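DNA topoisomerase 2-associated protein PAT1 (Saccharomyces cerevisiae, PDB 5LMG) probably activates mRNA decapping and represses translation, its C-terminal domain binding a short peptide motif of the decapping enzyme Dcp2. Local coordinates at residues A[107-112]-A[162-167]; A[128-133]-A[185-190]; A[180-185]-A[233-238]; A[49-54]-A[97-102]. The protein carries 2 engineered substitutions. All coordinates share one frame; numbering follows the deposited sequence.

Interaction 1 of 4, residues A[107-112]-A[162-167]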
# COMPACT_ATOMS: atom_id res chain seq x y z
N LYS A 107 -13.24 -1.40 -12.14
CA LYS A 107 -13.76 -0.11 -12.59
C LYS A 107 -15.21 0.21 -12.12
O LYS A 107 -15.50 1.38 -11.93
CB LYS A 107 -13.61 0.04 -14.10
CG LYS A 107 -12.18 0.48 -14.47
CD LYS A 107 -11.70 -0.14 -15.76
CE LYS A 107 -11.61 0.88 -16.86
NZ LYS A 107 -11.24 0.27 -18.17
N ILE A 108 -16.06 -0.80 -11.86
CA ILE A 108 -17.45 -0.59 -11.40
C ILE A 108 -17.55 -0.34 -9.86
O ILE A 108 -18.60 0.11 -9.39
CB ILE A 108 -18.38 -1.74 -11.88
CG1 ILE A 108 -19.89 -1.39 -11.78
CG2 ILE A 108 -18.09 -3.08 -11.20
CD1 ILE A 108 -20.50 -0.94 -13.03
N MET A 109 -16.47 -0.64 -9.10
CA MET A 109 -16.43 -0.54 -7.63
C MET A 109 -16.86 0.84 -7.06
O MET A 109 -17.69 0.81 -6.15
CB MET A 109 -15.06 -0.95 -7.08
CG MET A 109 -15.16 -1.75 -5.79
SD MET A 109 -16.34 -3.13 -5.83
CE MET A 109 -15.61 -4.15 -7.02
N PRO A 110 -16.41 2.03 -7.56
CA PRO A 110 -16.92 3.29 -6.97
C PRO A 110 -18.43 3.48 -7.15
O PRO A 110 -19.10 3.97 -6.24
CB PRO A 110 -16.10 4.39 -7.67
CG PRO A 110 -14.94 3.69 -8.31
CD PRO A 110 -15.42 2.30 -8.63
N ARG A 111 -18.96 3.04 -8.31
CA ARG A 111 -20.38 3.11 -8.65
C ARG A 111 -21.21 2.17 -7.78
O ARG A 111 -22.31 2.55 -7.35
CB ARG A 111 -20.60 2.84 -10.14
CG ARG A 111 -20.00 3.94 -11.01
CD ARG A 111 -19.67 3.42 -12.39
NE ARG A 111 -20.88 3.15 -13.18
CZ ARG A 111 -20.90 2.49 -14.32
NH1 ARG A 111 -19.78 2.02 -14.84
NH2 ARG A 111 -22.04 2.29 -14.96
N ILE A 112 -20.67 0.96 -7.47
CA ILE A 112 -21.28 -0.01 -6.55
C ILE A 112 -21.48 0.66 -5.17
O ILE A 112 -22.57 0.59 -4.59
CB ILE A 112 -20.42 -1.31 -6.46
CG1 ILE A 112 -20.54 -2.16 -7.74
CG2 ILE A 112 -20.78 -2.13 -5.20
CD1 ILE A 112 -19.61 -3.39 -7.79
N MET A 162 -5.27 2.89 -7.70
CA MET A 162 -5.98 4.14 -7.93
C MET A 162 -7.47 4.08 -7.51
O MET A 162 -7.95 5.01 -6.86
CB MET A 162 -5.83 4.55 -9.40
CG MET A 162 -6.44 5.89 -9.73
SD MET A 162 -6.59 6.16 -11.51
CE MET A 162 -8.03 5.19 -11.88
N ILE A 163 -8.18 3.01 -7.89
CA ILE A 163 -9.61 2.88 -7.62
C ILE A 163 -9.92 2.30 -6.24
O ILE A 163 -10.56 2.98 -5.44
CB ILE A 163 -10.32 2.11 -8.77
CG1 ILE A 163 -10.34 2.97 -10.06
CG2 ILE A 163 -11.73 1.64 -8.36
CD1 ILE A 163 -10.86 2.29 -11.35
N ILE A 164 -9.50 1.04 -5.97
CA ILE A 164 -9.80 0.31 -4.74
C ILE A 164 -9.28 0.99 -3.46
O ILE A 164 -10.05 1.15 -2.51
CB ILE A 164 -9.35 -1.18 -4.83
CG1 ILE A 164 -9.84 -1.87 -6.15
CG2 ILE A 164 -9.74 -1.98 -3.58
CD1 ILE A 164 -11.40 -1.91 -6.47
N LEU A 165 -7.99 1.39 -3.43
CA LEU A 165 -7.44 1.99 -2.22
C LEU A 165 -8.06 3.34 -1.86
O LEU A 165 -8.28 3.58 -0.69
CB LEU A 165 -5.91 2.04 -2.27
CG LEU A 165 -5.20 0.87 -1.56
CD1 LEU A 165 -5.59 -0.50 -2.13
CD2 LEU A 165 -3.73 1.05 -1.60
N LYS A 166 -8.42 4.17 -2.87
CA LYS A 166 -9.11 5.46 -2.69
C LYS A 166 -10.48 5.24 -2.01
O LYS A 166 -10.87 6.03 -1.14
CB LYS A 166 -9.29 6.14 -4.06
CG LYS A 166 -9.59 7.64 -4.01
CD LYS A 166 -10.16 8.14 -5.35
CE LYS A 166 -9.14 8.25 -6.46
NZ LYS A 166 -9.78 8.18 -7.80
N ILE A 167 -11.20 4.17 -2.39
CA ILE A 167 -12.50 3.77 -1.83
C ILE A 167 -12.33 3.35 -0.34
O ILE A 167 -13.11 3.78 0.50
CB ILE A 167 -13.15 2.64 -2.68
CG1 ILE A 167 -13.64 3.17 -4.04
CG2 ILE A 167 -14.28 1.92 -1.93
CD1 ILE A 167 -13.91 2.06 -5.08
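I167 drives its CD1 methyl against the junction of M109 and P110, ending 3.5 Å from P110 N and 3.8 Å from P110 CG. The reach comes from its torsions: CG1 stands anti to the carbonyl carbon (chi1 -71°) and the branch then continues nearly straight (chi2 163°), meeting the proline ring at about a right angle. I163 is built alike but uses both branches, its CG2 lying 3.8 Å from P110 CD while its CD1 touches K107 CG at 3.8 Å. In I164 the terminal methyl folds back instead, and CD1 settles 3.8 Å from M109 CG. M109 leans toward the isoleucines with its CB and CG alone; bends farther along the chain carry its thioether away, to pack with L100. These side chains join helix 103-114 to helix 151-174, which run in nearly the same direction, their local axes 9.0 Å apart at 29°, as in the alpha-alpha superhelix of Pat1 C-terminal domains. Helix 103-114 is kinked at P110 and R111, whose nitrogens make no bond to the turn before; the proline has no proton to give. A glycine here would remove the ring carbons and is likely to open a gap in front of I163 CG2 and I167 CD1. K107 lies on the exposed border. I167 also packs on F113 of helix 103-114.

Interaction 2 of 4, residues A[128-133]-A[185-190]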
# COMPACT_ATOMS: atom_id res chain seq x y z
N ILE A 128 -12.40 -8.70 1.45
CA ILE A 128 -11.11 -8.34 0.85
C ILE A 128 -9.95 -8.71 1.80
O ILE A 128 -9.04 -9.43 1.39
CB ILE A 128 -11.06 -6.85 0.37
CG1 ILE A 128 -12.03 -6.60 -0.82
CG2 ILE A 128 -9.61 -6.42 0.02
CD1 ILE A 128 -12.23 -5.10 -1.20
N PHE A 129 -10.02 -8.25 3.07
CA PHE A 129 -8.97 -8.53 4.06
C PHE A 129 -8.89 -10.02 4.47
O PHE A 129 -7.79 -10.52 4.67
CB PHE A 129 -9.09 -7.61 5.28
CG PHE A 129 -8.62 -6.20 5.00
CD1 PHE A 129 -7.27 -5.91 4.84
CD2 PHE A 129 -9.53 -5.16 4.87
CE1 PHE A 129 -6.84 -4.62 4.54
CE2 PHE A 129 -9.10 -3.86 4.57
CZ PHE A 129 -7.76 -3.60 4.41
N ASN A 130 -10.04 -10.72 4.52
CA ASN A 130 -10.12 -12.15 4.86
C ASN A 130 -9.48 -13.04 3.80
O ASN A 130 -8.87 -14.06 4.14
CB ASN A 130 -11.59 -12.56 5.07
CG ASN A 130 -11.79 -13.96 5.61
OD1 ASN A 130 -11.47 -14.25 6.77
ND2 ASN A 130 -12.33 -14.84 4.79
N GLU A 131 -9.62 -12.67 2.51
CA GLU A 131 -9.11 -13.45 1.38
C GLU A 131 -8.01 -12.69 0.61
O GLU A 131 -7.81 -12.95 -0.58
CB GLU A 131 -10.28 -13.80 0.43
CG GLU A 131 -11.40 -14.61 1.08
CD GLU A 131 -11.52 -16.03 0.54
OE1 GLU A 131 -12.45 -16.28 -0.26
OE2 GLU A 131 -10.70 -16.89 0.94
N LEU A 132 -7.29 -11.77 1.29
CA LEU A 132 -6.26 -10.93 0.67
C LEU A 132 -5.15 -11.71 -0.05
O LEU A 132 -4.70 -11.27 -1.10
CB LEU A 132 -5.68 -9.92 1.69
CG LEU A 132 -5.09 -8.63 1.11
CD1 LEU A 132 -6.05 -7.93 0.13
CD2 LEU A 132 -4.69 -7.67 2.22
N SER A 133 -4.76 -12.89 0.48
CA SER A 133 -3.72 -13.72 -0.14
C SER A 133 -4.22 -14.42 -1.42
O SER A 133 -3.40 -14.82 -2.25
CB SER A 133 -3.15 -14.71 0.86
OG SER A 133 -2.48 -14.02 1.90
N LEU A 185 -8.12 -5.28 11.03
CA LEU A 185 -6.72 -5.59 11.32
C LEU A 185 -6.56 -7.06 11.71
O LEU A 185 -5.65 -7.73 11.23
CB LEU A 185 -6.20 -4.68 12.45
CG LEU A 185 -5.68 -3.32 12.02
CD1 LEU A 185 -5.80 -2.32 13.16
CD2 LEU A 185 -4.25 -3.41 11.51
N LEU A 186 -7.47 -7.55 12.58
CA LEU A 186 -7.50 -8.93 13.04
C LEU A 186 -7.80 -9.86 11.87
O LEU A 186 -7.17 -10.91 11.78
CB LEU A 186 -8.52 -9.13 14.18
CG LEU A 186 -8.09 -8.65 15.57
CD1 LEU A 186 -9.26 -8.71 16.55
CD2 LEU A 186 -6.90 -9.45 16.08
N GLN A 187 -8.71 -9.45 10.95
CA GLN A 187 -9.04 -10.22 9.74
C GLN A 187 -7.77 -10.43 8.89
O GLN A 187 -7.51 -11.54 8.43
CB GLN A 187 -10.11 -9.51 8.88
CG GLN A 187 -11.55 -9.64 9.41
CD GLN A 187 -12.17 -11.01 9.25
OE1 GLN A 187 -11.98 -11.71 8.25
NE2 GLN A 187 -12.97 -11.40 10.23
N LEU A 188 -6.95 -9.37 8.75
CA LEU A 188 -5.70 -9.39 8.00
C LEU A 188 -4.65 -10.33 8.62
O LEU A 188 -4.13 -11.20 7.94
CB LEU A 188 -5.16 -7.95 7.86
CG LEU A 188 -3.83 -7.78 7.15
CD1 LEU A 188 -3.96 -6.85 5.98
CD2 LEU A 188 -2.77 -7.27 8.11
N ILE A 189 -4.36 -10.14 9.92
CA ILE A 189 -3.34 -10.88 10.68
C ILE A 189 -3.66 -12.39 10.84
O ILE A 189 -2.76 -13.22 10.73
CB ILE A 189 -3.11 -10.15 12.05
CG1 ILE A 189 -2.57 -8.71 11.83
CG2 ILE A 189 -2.19 -10.91 12.98
CD1 ILE A 189 -2.91 -7.70 13.02
N ARG A 190 -4.94 -12.73 11.08
CA ARG A 190 -5.37 -14.11 11.31
C ARG A 190 -5.54 -14.98 10.06
O ARG A 190 -5.40 -16.20 10.15
CB ARG A 190 -6.67 -14.14 12.13
CG ARG A 190 -6.49 -13.65 13.55
CD ARG A 190 -7.81 -13.62 14.28
NE ARG A 190 -7.60 -13.34 15.70
CZ ARG A 190 -8.55 -12.90 16.52
NH1 ARG A 190 -9.78 -12.68 16.07
NH2 ARG A 190 -8.28 -12.69 17.81
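The first torsions of F129 and L188 bring the two apolar groups together: F129 CG is anti to its carbonyl carbon (chi1 -75°), and L188 CG is anti to its backbone nitrogen (chi1 178°). As a result L188 CD1 arrives at the edge of the phenyl ring, close to the ring plane, 3.6 Å from F129 CD1 and 3.9 Å from F129 CE1. The same methyl is 3.9 Å from L132 CD2, which places it beside both the aromatic edge and a leucine branch from just beyond the helix end. Backbones run very close here, with F129 CA only 5.2 Å from L188 CA and N130 CA 5.4 Å from Q187 CA. F129 CB and Q187 CB face each other at 4.2 Å. The contact joins the C-terminal end of helix 118-130 to the later turns of helix 178-191 within the all-helical, superhelical body of the domain. E131 is the first residue to leave the helical conformation, and the chain then leads to L132, whose CD2 meets L188. N192, just past the second segment, ties the two backbones by hydrogen bonds from its ND2 to F129 O and L188 O, while its OD1 pairs with S133 OG. On the apolar side, helix 201-216 supplies L206 and L210 against F129. At the more accessible border the side chains of N130 and Q187 cross obliquely, their amide planes 47° apart.

Interaction 3 of 4, residues A[180-185]-A[233-238]. With EDO (1,2-ethanediol), chain L.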
# COMPACT_ATOMS: atom_id res chain seq x y z
N GLU A 180 -14.69 -1.66 14.53
CA GLU A 180 -14.67 -2.03 13.11
C GLU A 180 -13.26 -2.06 12.50
O GLU A 180 -12.93 -3.05 11.84
CB GLU A 180 -15.63 -1.14 12.31
CG GLU A 180 -17.10 -1.47 12.56
CD GLU A 180 -18.13 -0.42 12.17
OE1 GLU A 180 -17.72 0.72 11.83
OE2 GLU A 180 -19.34 -0.72 12.23
N ILE A 181 -12.42 -1.01 12.75
CA ILE A 181 -11.03 -0.93 12.28
C ILE A 181 -10.20 -2.07 12.91
O ILE A 181 -9.47 -2.75 12.19
CB ILE A 181 -10.38 0.46 12.51
CG1 ILE A 181 -11.13 1.55 11.73
CG2 ILE A 181 -8.88 0.47 12.14
CD1 ILE A 181 -11.22 2.87 12.46
N MET A 182 -10.37 -2.30 14.24
CA MET A 182 -9.69 -3.38 14.97
C MET A 182 -10.07 -4.72 14.34
O MET A 182 -9.19 -5.53 14.07
CB MET A 182 -9.99 -3.34 16.48
CG MET A 182 -9.39 -2.13 17.21
SD MET A 182 -7.60 -1.92 17.02
CE MET A 182 -7.55 -0.37 16.18
N GLY A 183 -11.36 -4.87 14.01
CA GLY A 183 -11.90 -6.04 13.32
C GLY A 183 -11.19 -6.33 12.01
O GLY A 183 -10.81 -7.48 11.76
N LEU A 184 -10.95 -5.29 11.18
CA LEU A 184 -10.28 -5.44 9.88
C LEU A 184 -8.81 -5.83 10.02
O LEU A 184 -8.32 -6.64 9.24
CB LEU A 184 -10.44 -4.18 8.99
CG LEU A 184 -11.87 -3.77 8.58
CD1 LEU A 184 -11.86 -2.46 7.83
CD2 LEU A 184 -12.53 -4.84 7.71
N LEU A 185 -8.12 -5.28 11.03
CA LEU A 185 -6.72 -5.59 11.32
C LEU A 185 -6.56 -7.06 11.71
O LEU A 185 -5.65 -7.73 11.23
CB LEU A 185 -6.20 -4.68 12.45
CG LEU A 185 -5.68 -3.32 12.02
CD1 LEU A 185 -5.80 -2.32 13.16
CD2 LEU A 185 -4.25 -3.41 11.51
N SER A 233 -4.44 -0.19 25.69
CA SER A 233 -5.57 -0.12 24.77
C SER A 233 -5.61 -1.41 23.95
O SER A 233 -4.59 -2.10 23.87
CB SER A 233 -5.44 1.09 23.86
OG SER A 233 -6.54 1.22 22.98
N THR A 234 -6.77 -1.72 23.35
CA THR A 234 -6.91 -2.87 22.45
C THR A 234 -5.95 -2.65 21.24
O THR A 234 -5.33 -3.61 20.78
CB THR A 234 -8.40 -3.10 22.09
OG1 THR A 234 -9.08 -3.56 23.25
CG2 THR A 234 -8.59 -4.13 21.00
N TRP A 235 -5.79 -1.37 20.80
CA TRP A 235 -4.89 -1.00 19.70
C TRP A 235 -3.44 -1.38 20.02
O TRP A 235 -2.79 -1.99 19.17
CB TRP A 235 -5.05 0.48 19.26
CG TRP A 235 -4.03 1.01 18.26
CD1 TRP A 235 -3.40 2.21 18.33
CD2 TRP A 235 -3.55 0.36 17.06
NE1 TRP A 235 -2.55 2.36 17.25
CE2 TRP A 235 -2.61 1.24 16.47
CE3 TRP A 235 -3.80 -0.88 16.45
CZ2 TRP A 235 -1.92 0.91 15.29
CZ3 TRP A 235 -3.08 -1.22 15.30
CH2 TRP A 235 -2.17 -0.32 14.73
N ASN A 236 -2.97 -1.11 21.26
CA ASN A 236 -1.61 -1.48 21.69
C ASN A 236 -1.40 -3.01 21.57
O ASN A 236 -0.39 -3.46 21.02
CB ASN A 236 -1.32 -0.99 23.12
CG ASN A 236 -1.33 0.52 23.26
OD1 ASN A 236 -2.06 1.08 24.08
ND2 ASN A 236 -0.52 1.22 22.47
N GLU A 237 -2.42 -3.80 21.98
CA GLU A 237 -2.43 -5.26 21.89
C GLU A 237 -2.41 -5.75 20.42
O GLU A 237 -1.63 -6.64 20.08
CB GLU A 237 -3.65 -5.86 22.65
CG GLU A 237 -3.68 -5.57 24.15
CD GLU A 237 -2.42 -5.91 24.92
OE1 GLU A 237 -1.91 -7.05 24.77
OE2 GLU A 237 -1.92 -5.03 25.66
N ILE A 238 -3.26 -5.15 19.55
CA ILE A 238 -3.39 -5.56 18.16
C ILE A 238 -2.14 -5.15 17.35
O ILE A 238 -1.65 -5.95 16.55
CB ILE A 238 -4.74 -5.11 17.54
CG1 ILE A 238 -5.90 -5.87 18.27
CG2 ILE A 238 -4.76 -5.34 16.01
CD1 ILE A 238 -7.27 -5.51 17.91
C1 EDO L . 2.08 -1.35 21.81
O1 EDO L . 2.21 -2.65 21.29
C2 EDO L . 2.61 -0.34 20.77
O2 EDO L . 2.02 0.93 20.97
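M182 and W235 meet at the tight end of this contact, the methionine chain crossing the indole at about a right angle. Bends in the M182 chain bring its CE to 3.8 Å from W235 CE3, and its sulfur sits 5.2 Å from the centroid of the six-membered ring in an oblique Met-aromatic contact. The same SD lies 3.7 Å from I238 CD1. W235 can offer this part of its ring because its CG is anti to the backbone nitrogen (chi1 171°). L185 adds CD1 at 3.6 Å from W235 CZ3 and CB at 3.9 Å from I238 CG2. Helices 178-191 and 234-246 run almost parallel, with 11° and 11.0 Å between their local axes, a spacing bridged by M182 and W235, consistent with the alpha-alpha superhelix of Pat1 C-terminal domains. A214 of helix 201-216 touches both M182 and W235. Toward the solvent the fit slackens: exposed T234 approaches M182 CG no closer than 4.4 Å, through its CG2. S233 N-caps the helix, though its OG takes only a weak bond from W235 N. N236 meets a 1,2-ethanediol, probably from the crystallisation liquor: its ND2 donates to O2, and the diol's O1 to N236 O at 2.7 Å.

Interaction 4 of 4, residues A[49-54]-A[97-102]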
# COMPACT_ATOMS: atom_id res chain seq x y z
N LYS A 49 -15.76 -18.06 -17.49
CA LYS A 49 -17.04 -17.72 -18.11
C LYS A 49 -18.13 -17.37 -17.09
O LYS A 49 -18.98 -16.52 -17.37
CB LYS A 49 -17.51 -18.82 -19.08
CG LYS A 49 -16.77 -18.78 -20.41
CD LYS A 49 -17.19 -19.90 -21.35
CE LYS A 49 -16.28 -19.98 -22.55
NZ LYS A 49 -16.70 -21.04 -23.50
N PHE A 50 -18.07 -17.99 -15.89
CA PHE A 50 -19.02 -17.73 -14.81
C PHE A 50 -18.77 -16.35 -14.17
O PHE A 50 -19.73 -15.61 -13.95
CB PHE A 50 -18.97 -18.87 -13.76
CG PHE A 50 -19.68 -18.58 -12.46
CD1 PHE A 50 -21.07 -18.51 -12.40
CD2 PHE A 50 -18.96 -18.39 -11.28
CE1 PHE A 50 -21.72 -18.24 -11.19
CE2 PHE A 50 -19.61 -18.12 -10.08
CZ PHE A 50 -20.99 -18.05 -10.04
N ILE A 51 -17.49 -16.00 -13.91
CA ILE A 51 -17.09 -14.72 -13.32
C ILE A 51 -17.38 -13.56 -14.31
O ILE A 51 -17.97 -12.55 -13.90
CB ILE A 51 -15.63 -14.76 -12.78
CG1 ILE A 51 -15.45 -15.82 -11.63
CG2 ILE A 51 -15.12 -13.38 -12.35
CD1 ILE A 51 -16.34 -15.67 -10.33
N LEU A 52 -17.05 -13.75 -15.61
CA LEU A 52 -17.32 -12.75 -16.66
C LEU A 52 -18.82 -12.50 -16.81
O LEU A 52 -19.22 -11.35 -17.04
CB LEU A 52 -16.68 -13.13 -18.00
CG LEU A 52 -15.14 -13.04 -18.07
CD1 LEU A 52 -14.62 -13.62 -19.36
CD2 LEU A 52 -14.64 -11.61 -17.89
N GLU A 53 -19.65 -13.55 -16.59
CA GLU A 53 -21.11 -13.47 -16.61
C GLU A 53 -21.59 -12.67 -15.39
O GLU A 53 -22.49 -11.84 -15.54
CB GLU A 53 -21.75 -14.87 -16.62
CG GLU A 53 -23.25 -14.87 -16.86
CD GLU A 53 -23.98 -16.15 -16.51
OE1 GLU A 53 -23.85 -16.62 -15.35
OE2 GLU A 53 -24.72 -16.67 -17.38
N LEU A 54 -20.99 -12.91 -14.21
CA LEU A 54 -21.33 -12.20 -12.97
C LEU A 54 -21.06 -10.70 -13.10
O LEU A 54 -21.89 -9.91 -12.66
CB LEU A 54 -20.60 -12.76 -11.74
CG LEU A 54 -21.01 -14.16 -11.23
CD1 LEU A 54 -20.40 -14.42 -9.86
CD2 LEU A 54 -22.55 -14.33 -11.16
N ILE A 97 -14.14 -11.82 -4.95
CA ILE A 97 -12.68 -11.77 -4.98
C ILE A 97 -12.17 -12.05 -6.40
O ILE A 97 -11.29 -11.33 -6.87
CB ILE A 97 -12.04 -12.69 -3.89
CG1 ILE A 97 -12.38 -12.21 -2.45
CG2 ILE A 97 -10.52 -12.91 -4.07
CD1 ILE A 97 -11.71 -10.86 -1.97
N SER A 98 -12.75 -13.04 -7.08
CA SER A 98 -12.38 -13.37 -8.47
C SER A 98 -12.78 -12.28 -9.47
O SER A 98 -12.03 -12.04 -10.42
CB SER A 98 -12.94 -14.72 -8.88
OG SER A 98 -12.09 -15.74 -8.39
N MET A 99 -13.92 -11.57 -9.23
CA MET A 99 -14.40 -10.46 -10.07
C MET A 99 -13.37 -9.32 -10.09
O MET A 99 -13.24 -8.62 -11.10
CB MET A 99 -15.78 -9.96 -9.61
CG MET A 99 -16.92 -10.84 -10.10
SD MET A 99 -18.58 -10.09 -10.03
CE MET A 99 -18.97 -10.33 -8.32
N LEU A 100 -12.61 -9.19 -8.99
CA LEU A 100 -11.56 -8.20 -8.79
C LEU A 100 -10.28 -8.51 -9.59
O LEU A 100 -9.38 -7.68 -9.63
CB LEU A 100 -11.26 -8.05 -7.28
CG LEU A 100 -11.92 -6.88 -6.53
CD1 LEU A 100 -13.43 -6.98 -6.54
CD2 LEU A 100 -11.48 -6.86 -5.08
N SER A 101 -10.19 -9.71 -10.22
CA SER A 101 -9.09 -10.11 -11.11
C SER A 101 -9.23 -9.43 -12.46
O SER A 101 -8.27 -9.41 -13.22
CB SER A 101 -9.10 -11.62 -11.35
OG SER A 101 -8.72 -12.36 -10.21
N PHE A 102 -10.43 -8.91 -12.79
CA PHE A 102 -10.72 -8.27 -14.08
C PHE A 102 -10.86 -6.75 -13.93
O PHE A 102 -11.45 -6.29 -12.95
CB PHE A 102 -11.99 -8.87 -14.70
CG PHE A 102 -11.88 -10.34 -15.01
CD1 PHE A 102 -11.34 -10.78 -16.21
CD2 PHE A 102 -12.30 -11.30 -14.09
CE1 PHE A 102 -11.22 -12.15 -16.49
CE2 PHE A 102 -12.17 -12.67 -14.36
CZ PHE A 102 -11.64 -13.08 -15.56
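A hydrogen bond between the buried S98 OG and the OG of S45, just before helix 48-70, holds S98, whose CB meets I51 CD1 at 3.8 Å. Behind it the chain leaves the short helix 95-99 through a type I beta turn from M99 to F102, closed by F102 N bonding M99 O, and F102 then takes the N-cap position of helix 103-114. The contact thus sets helix 48-70 of the superhelical domain against the tight turn linking helix 95-99 to helix 103-114. I51 is the residue that meets three partners. Its CG2, anti to the backbone nitrogen, lies 3.8 Å from M99 CG and 3.6 Å from F102 CE2, reaching the ring obliquely, while the other branch serves S98. One turn further on, L54 CB rests 3.8 Å from M99 SD; the methionine chain is extended to the sulfur and bends only at its last torsion. M99 also packs on I55, and P95 touches both I51 and L54. F102, with its CG anti to the carbonyl carbon (chi1 -62°), turns a ring face to L52. That ring also touches K48 and I55 of helix 48-70. A serine in place of F102 would remove the whole ring and would probably leave L52 CD2 and I51 CG2 facing a gap. L52 CD2 makes a CH-pi contact over one face, 3.9 Å from the centroid of the F102 ring and 18° off its normal.

How the interactions relate
From the N terminus, interaction 4 comes first, closing a loop of 42 residues before interaction 1 opens at 107-112. The two are in series yet touch, M109 packing on L100. Interaction 2 opens at 128-133, inside the loop that interaction 1 closes at 162-167, and itself closes at 185-190, so these two cross without touching. Interaction 3 begins on helix 178-191 before interaction 2 is complete; they cross, share L185, and pack through L186 and I238. I97 meets I128 and E131, linking interactions 4 and 2. The contacts join helix 48-70 with the 97-102 turn, 103-114 with 151-174, the end of 118-130 with 178-191, and 178-191 with 234-246; none nests within another.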